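Phosphatidylethanolamine-binding protein (Plasmodium vivax, PDB 2GZQ) probably binds phosphatidylethanolamine or related phospholipid head groups. Local coordinates at residues R92-V104 with I167-Y179. Residues are numbered along the deposited sequence; the frame is centred on the assembly and turned at random. Where two conformers were deposited one is given.
Sequences RRPDGRDYVHWAV and ITRVKFNNCQSAY
Asp98 holds the left-handed helical turn 171-174 of this phosphatidylethanolamine-binding protein through its carbonyl, and the segment that follows, up to the start of helix 178-184, through its N and carboxylate, a worked example of how the residue leading into strand 99-107 can hold a turn of left-handed helix. Its carbonyl O receives Phe172 N at 2.8 Å, almost in line with the C=O bond (164°), while its own N donates to Gln176 O. The carboxylate, set beside the backbone N by a chi1 of -70°, reaches the helix start, where OD2 takes Ala178 N at 2.9 Å through the anti lone pair. A water lies within hydrogen-bonding distance of both that oxygen and Tyr179 N. Further along, Val100 N donates to Arg169 O at 2.9 Å, and Val100 CB packs over one face of the Phe172 ring, whose opposite face lies against Ala178 CA. Arg169 CB sits over the Tyr99 ring face, 3.8 Å from its centroid. In the second shell, Glu164 forms a salt bridge with Arg169 NE, and Pro125 O accepts from NH2. Extended from CG to NE in one of its two modelled conformers, the Arg169 side chain brings NH1 to Val100 O at 3.1 Å, the oxygen lying 25° out of the guanidinium plane.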
loop_
_atom_site.group_PDB
_atom_site.type_symbol
_atom_site.label_atom_id
_atom_site.label_comp_id
_atom_site.label_asym_id
_atom_site.label_seq_id
_atom_site.Cartn_x
_atom_site.Cartn_y
_atom_site.Cartn_z
ATOM N N ARG A 92 15.989 -1.818 11.280
ATOM C CA ARG A 92 17.094 -2.747 11.520
ATOM C C ARG A 92 16.627 -4.169 11.785
ATOM O O ARG A 92 17.339 -5.118 11.486
ATOM C CB ARG A 92 17.900 -2.273 12.725
ATOM C CG ARG A 92 18.512 -0.914 12.551
ATOM C CD ARG A 92 19.244 -0.445 13.807
ATOM N NE ARG A 92 19.752 0.899 13.590
ATOM C CZ ARG A 92 21.027 1.229 13.653
ATOM N NH1 ARG A 92 21.929 0.307 13.955
ATOM N NH2 ARG A 92 21.388 2.476 13.411
ATOM N N ARG A 93 15.432 -4.320 12.348
ATOM C CA ARG A 93 14.897 -5.632 12.727
ATOM C C ARG A 93 13.427 -5.730 12.318
ATOM O O ARG A 93 12.522 -5.627 13.152
ATOM C CB ARG A 93 15.049 -5.851 14.234
ATOM C CG ARG A 93 16.398 -6.408 14.648
ATOM C CD ARG A 93 16.483 -6.558 16.155
ATOM N NE ARG A 93 16.806 -5.288 16.799
ATOM C CZ ARG A 93 17.899 -4.577 16.540
ATOM N NH1 ARG A 93 18.781 -5.016 15.652
ATOM N NH2 ARG A 93 18.111 -3.430 17.169
ATOM N N PRO A 94 13.189 -5.876 11.011
ATOM C CA PRO A 94 11.844 -5.819 10.456
ATOM C C PRO A 94 11.109 -7.163 10.574
ATOM O O PRO A 94 10.620 -7.719 9.587
ATOM C CB PRO A 94 12.083 -5.437 8.996
ATOM C CG PRO A 94 13.393 -6.140 8.688
ATOM C CD PRO A 94 14.206 -6.006 9.957
ATOM N N ASP A 95 11.020 -7.686 11.786
ATOM C CA ASP A 95 10.529 -9.031 12.003
ATOM C C ASP A 95 9.065 -9.204 11.644
ATOM O O ASP A 95 8.607 -10.332 11.431
ATOM C CB ASP A 95 10.700 -9.412 13.476
ATOM C CG ASP A 95 12.148 -9.600 13.885
ATOM O OD1 ASP A 95 13.025 -9.687 13.001
ATOM O OD2 ASP A 95 12.400 -9.673 15.107
ATOM N N GLY A 96 8.331 -8.109 11.596
ATOM C CA GLY A 96 6.915 -8.123 11.218
ATOM C C GLY A 96 6.613 -7.739 9.774
ATOM O O GLY A 96 5.439 -7.622 9.401
ATOM N N ARG A 97 7.665 -7.583 8.967
ATOM C CA ARG A 97 7.555 -7.244 7.502
ATOM C C ARG A 97 6.549 -8.255 6.886
ATOM O O ARG A 97 6.750 -9.468 7.031
ATOM C CB ARG A 97 8.944 -7.450 6.798
ATOM C CG ARG A 97 8.923 -7.252 5.227
ATOM C CD ARG A 97 10.300 -7.285 4.677
ATOM N NE ARG A 97 11.063 -6.131 5.131
ATOM C CZ ARG A 97 12.348 -5.911 4.881
ATOM N NH1 ARG A 97 13.043 -6.772 4.164
ATOM N NH2 ARG A 97 12.920 -4.809 5.339
ATOM N N ASP A 98 5.564 -7.857 6.089
ATOM C CA ASP A 98 5.024 -6.497 5.917
ATOM C C ASP A 98 3.904 -6.278 6.923
ATOM O O ASP A 98 3.001 -7.108 7.049
ATOM C CB ASP A 98 4.387 -6.372 4.537
ATOM C CG ASP A 98 5.387 -6.385 3.400
ATOM O OD1 ASP A 98 6.542 -5.987 3.628
ATOM O OD2 ASP A 98 4.985 -6.745 2.268
ATOM N N TYR A 99 3.904 -5.162 7.628
ATOM C CA TYR A 99 2.734 -4.772 8.423
ATOM C C TYR A 99 1.729 -4.115 7.497
ATOM O O TYR A 99 2.079 -3.181 6.772
ATOM C CB TYR A 99 3.163 -3.822 9.546
ATOM C CG TYR A 99 2.064 -3.487 10.523
ATOM C CD1 TYR A 99 1.927 -4.188 11.706
ATOM C CD2 TYR A 99 1.149 -2.528 10.229
ATOM C CE1 TYR A 99 0.896 -3.877 12.596
ATOM C CE2 TYR A 99 0.106 -2.224 11.111
ATOM C CZ TYR A 99 0.011 -2.906 12.280
ATOM O OH TYR A 99 -1.040 -2.593 13.135
ATOM N N VAL A 100 0.489 -4.590 7.507
ATOM C CA VAL A 100 -0.515 -4.046 6.621
ATOM C C VAL A 100 -1.436 -3.042 7.329
ATOM O O VAL A 100 -2.207 -3.392 8.215
ATOM C CB VAL A 100 -1.276 -5.151 5.836
ATOM C CG1 VAL A 100 -1.896 -6.167 6.753
ATOM C CG2 VAL A 100 -2.309 -4.525 4.878
ATOM N N HIS A 101 -1.306 -1.788 6.916
ATOM C CA HIS A 101 -2.112 -0.705 7.424
ATOM C C HIS A 101 -3.499 -0.609 6.814
ATOM O O HIS A 101 -4.413 -0.080 7.471
ATOM C CB HIS A 101 -1.355 0.605 7.189
ATOM C CG HIS A 101 -0.152 0.735 8.045
ATOM N ND1 HIS A 101 -0.237 1.020 9.381
ATOM C CD2 HIS A 101 1.167 0.555 7.785
ATOM C CE1 HIS A 101 0.979 1.018 9.913
ATOM N NE2 HIS A 101 1.851 0.743 8.958
ATOM N N TRP A 102 -3.670 -1.022 5.567
ATOM C CA TRP A 102 -4.882 -0.684 4.818
ATOM C C TRP A 102 -4.938 -1.557 3.592
ATOM O O TRP A 102 -3.919 -1.742 2.924
ATOM C CB TRP A 102 -4.840 0.806 4.444
ATOM C CG TRP A 102 -6.050 1.345 3.747
ATOM C CD1 TRP A 102 -7.354 0.956 3.898
ATOM C CD2 TRP A 102 -6.048 2.403 2.794
ATOM N NE1 TRP A 102 -8.162 1.724 3.089
ATOM C CE2 TRP A 102 -7.381 2.614 2.398
ATOM C CE3 TRP A 102 -5.036 3.197 2.239
ATOM C CZ2 TRP A 102 -7.733 3.559 1.445
ATOM C CZ3 TRP A 102 -5.392 4.160 1.308
ATOM C CH2 TRP A 102 -6.731 4.339 0.922
ATOM N N ALA A 103 -6.116 -2.096 3.297
ATOM C CA ALA A 103 -6.365 -2.808 2.045
ATOM C C ALA A 103 -7.756 -2.515 1.559
ATOM O O ALA A 103 -8.741 -2.802 2.248
ATOM C CB ALA A 103 -6.205 -4.315 2.210
ATOM N N VAL A 104 -7.865 -1.965 0.356
ATOM C CA VAL A 104 -9.151 -1.629 -0.231
ATOM C C VAL A 104 -9.126 -2.115 -1.672
ATOM O O VAL A 104 -8.158 -1.927 -2.392
ATOM C CB VAL A 104 -9.473 -0.123 -0.086
ATOM C CG1 VAL A 104 -8.407 0.755 -0.723
ATOM C CG2 VAL A 104 -10.839 0.198 -0.627
ATOM N N ILE A 167 -8.119 -11.344 11.854
ATOM C CA ILE A 167 -6.947 -11.115 11.038
ATOM C C ILE A 167 -5.797 -10.634 11.899
ATOM O O ILE A 167 -5.979 -10.310 13.064
ATOM C CB ILE A 167 -7.247 -10.108 9.867
ATOM C CG1 ILE A 167 -7.823 -8.785 10.359
ATOM C CG2 ILE A 167 -8.190 -10.747 8.874
ATOM C CD1 ILE A 167 -6.828 -7.818 10.942
ATOM N N THR A 168 -4.604 -10.593 11.330
ATOM C CA THR A 168 -3.491 -9.919 11.972
ATOM C C THR A 168 -2.843 -9.003 10.950
ATOM O O THR A 168 -2.771 -9.324 9.775
ATOM C CB THR A 168 -2.451 -10.868 12.572
ATOM O OG1 THR A 168 -1.421 -10.068 13.186
ATOM C CG2 THR A 168 -1.873 -11.820 11.561
ATOM N N ARG A 169 -2.382 -7.834 11.375
ATOM C CA ARG A 169 -1.691 -6.954 10.446
ATOM C C ARG A 169 -0.203 -7.251 10.336
ATOM O O ARG A 169 0.442 -6.798 9.411
ATOM C CB ARG A 169 -1.990 -5.503 10.798
ATOM C CG ARG A 169 -3.460 -5.202 10.613
ATOM C CD ARG A 169 -3.908 -3.940 11.306
ATOM N NE ARG A 169 -5.329 -3.698 11.060
ATOM C CZ ARG A 169 -5.815 -2.993 10.048
ATOM N NH1 ARG A 169 -5.012 -2.399 9.167
ATOM N NH2 ARG A 169 -7.127 -2.877 9.915
ATOM N N VAL A 170 0.332 -8.045 11.251
ATOM C CA VAL A 170 1.734 -8.418 11.241
ATOM C C VAL A 170 1.958 -9.500 10.193
ATOM O O VAL A 170 1.135 -10.427 10.054
ATOM C CB VAL A 170 2.138 -8.889 12.660
ATOM C CG1 VAL A 170 3.561 -9.384 12.711
ATOM C CG2 VAL A 170 1.912 -7.754 13.675
ATOM N N LYS A 171 3.051 -9.388 9.431
ATOM C CA LYS A 171 3.339 -10.396 8.385
ATOM C C LYS A 171 2.131 -10.590 7.460
ATOM O O LYS A 171 1.781 -11.705 7.047
ATOM C CB LYS A 171 3.802 -11.730 8.988
ATOM C CG LYS A 171 5.123 -11.681 9.698
ATOM C CD LYS A 171 5.468 -13.049 10.320
ATOM C CE LYS A 171 6.655 -13.009 11.221
ATOM N NZ LYS A 171 6.842 -14.367 11.821
ATOM N N PHE A 172 1.492 -9.478 7.121
ATOM C CA PHE A 172 0.436 -9.399 6.134
ATOM C C PHE A 172 -0.604 -10.505 6.322
ATOM O O PHE A 172 -0.818 -11.358 5.468
ATOM C CB PHE A 172 0.985 -9.326 4.707
ATOM C CG PHE A 172 0.096 -8.576 3.761
ATOM C CD1 PHE A 172 -1.108 -9.103 3.332
ATOM C CD2 PHE A 172 0.420 -7.295 3.353
ATOM C CE1 PHE A 172 -1.932 -8.392 2.471
ATOM C CE2 PHE A 172 -0.425 -6.571 2.505
ATOM C CZ PHE A 172 -1.593 -7.122 2.061
ATOM N N ASN A 173 -1.237 -10.489 7.478
ATOM C CA ASN A 173 -2.270 -11.471 7.803
ATOM C C ASN A 173 -1.789 -12.881 7.656
ATOM O O ASN A 173 -2.497 -13.765 7.192
ATOM C CB ASN A 173 -3.544 -11.276 6.997
ATOM C CG ASN A 173 -4.701 -12.026 7.613
ATOM O OD1 ASN A 173 -4.755 -12.120 8.832
ATOM N ND2 ASN A 173 -5.585 -12.642 6.782
ATOM N N ASN A 174 -0.562 -13.111 8.091
ATOM C CA ASN A 174 0.092 -14.420 8.018
ATOM C C ASN A 174 0.249 -14.910 6.575
ATOM O O ASN A 174 0.274 -16.128 6.340
ATOM C CB ASN A 174 -0.670 -15.467 8.857
ATOM C CG ASN A 174 -0.515 -15.256 10.353
ATOM O OD1 ASN A 174 -1.473 -15.393 11.107
ATOM N ND2 ASN A 174 0.676 -14.884 10.766
ATOM N N CYS A 175 0.358 -13.982 5.622
ATOM C CA CYS A 175 0.762 -14.323 4.256
ATOM C C CYS A 175 2.127 -13.727 3.895
ATOM O O CYS A 175 2.559 -13.786 2.724
ATOM C CB CYS A 175 -0.281 -13.874 3.243
ATOM S SG CYS A 175 -1.907 -14.599 3.513
ATOM N N GLN A 176 2.776 -13.178 4.908
ATOM C CA GLN A 176 4.153 -12.692 4.886
ATOM C C GLN A 176 4.264 -11.315 4.231
ATOM O O GLN A 176 4.654 -10.370 4.901
ATOM C CB GLN A 176 5.105 -13.715 4.288
ATOM C CG GLN A 176 4.905 -15.101 4.870
ATOM C CD GLN A 176 4.859 -15.116 6.388
ATOM O OE1 GLN A 176 5.757 -14.597 7.039
ATOM N NE2 GLN A 176 3.826 -15.754 6.954
ATOM N N SER A 177 3.923 -11.188 2.952
ATOM C CA SER A 177 4.160 -9.952 2.228
ATOM C C SER A 177 3.027 -9.591 1.295
ATOM O O SER A 177 2.301 -10.479 0.817
ATOM C CB SER A 177 5.444 -10.037 1.420
ATOM O OG SER A 177 5.330 -10.943 0.353
ATOM N N ALA A 178 2.911 -8.299 1.018
ATOM C CA ALA A 178 1.981 -7.827 0.008
ATOM C C ALA A 178 2.272 -8.482 -1.339
ATOM O O ALA A 178 1.367 -8.922 -2.020
ATOM C CB ALA A 178 2.066 -6.344 -0.110
ATOM N N TYR A 179 3.542 -8.539 -1.724
ATOM C CA TYR A 179 3.900 -9.111 -3.007
ATOM C C TYR A 179 3.405 -10.565 -3.078
ATOM O O TYR A 179 2.879 -11.015 -4.097
ATOM C CB TYR A 179 5.421 -9.040 -3.194
ATOM C CG TYR A 179 5.845 -9.616 -4.530
ATOM C CD1 TYR A 179 6.251 -10.938 -4.650
ATOM C CD2 TYR A 179 5.771 -8.853 -5.692
ATOM C CE1 TYR A 179 6.588 -11.471 -5.869
ATOM C CE2 TYR A 179 6.126 -9.383 -6.913
ATOM C CZ TYR A 179 6.519 -10.690 -6.991
ATOM O OH TYR A 179 6.900 -11.253 -8.185
HETATM O O HOH W 1 5.544 -6.855 -0.489
#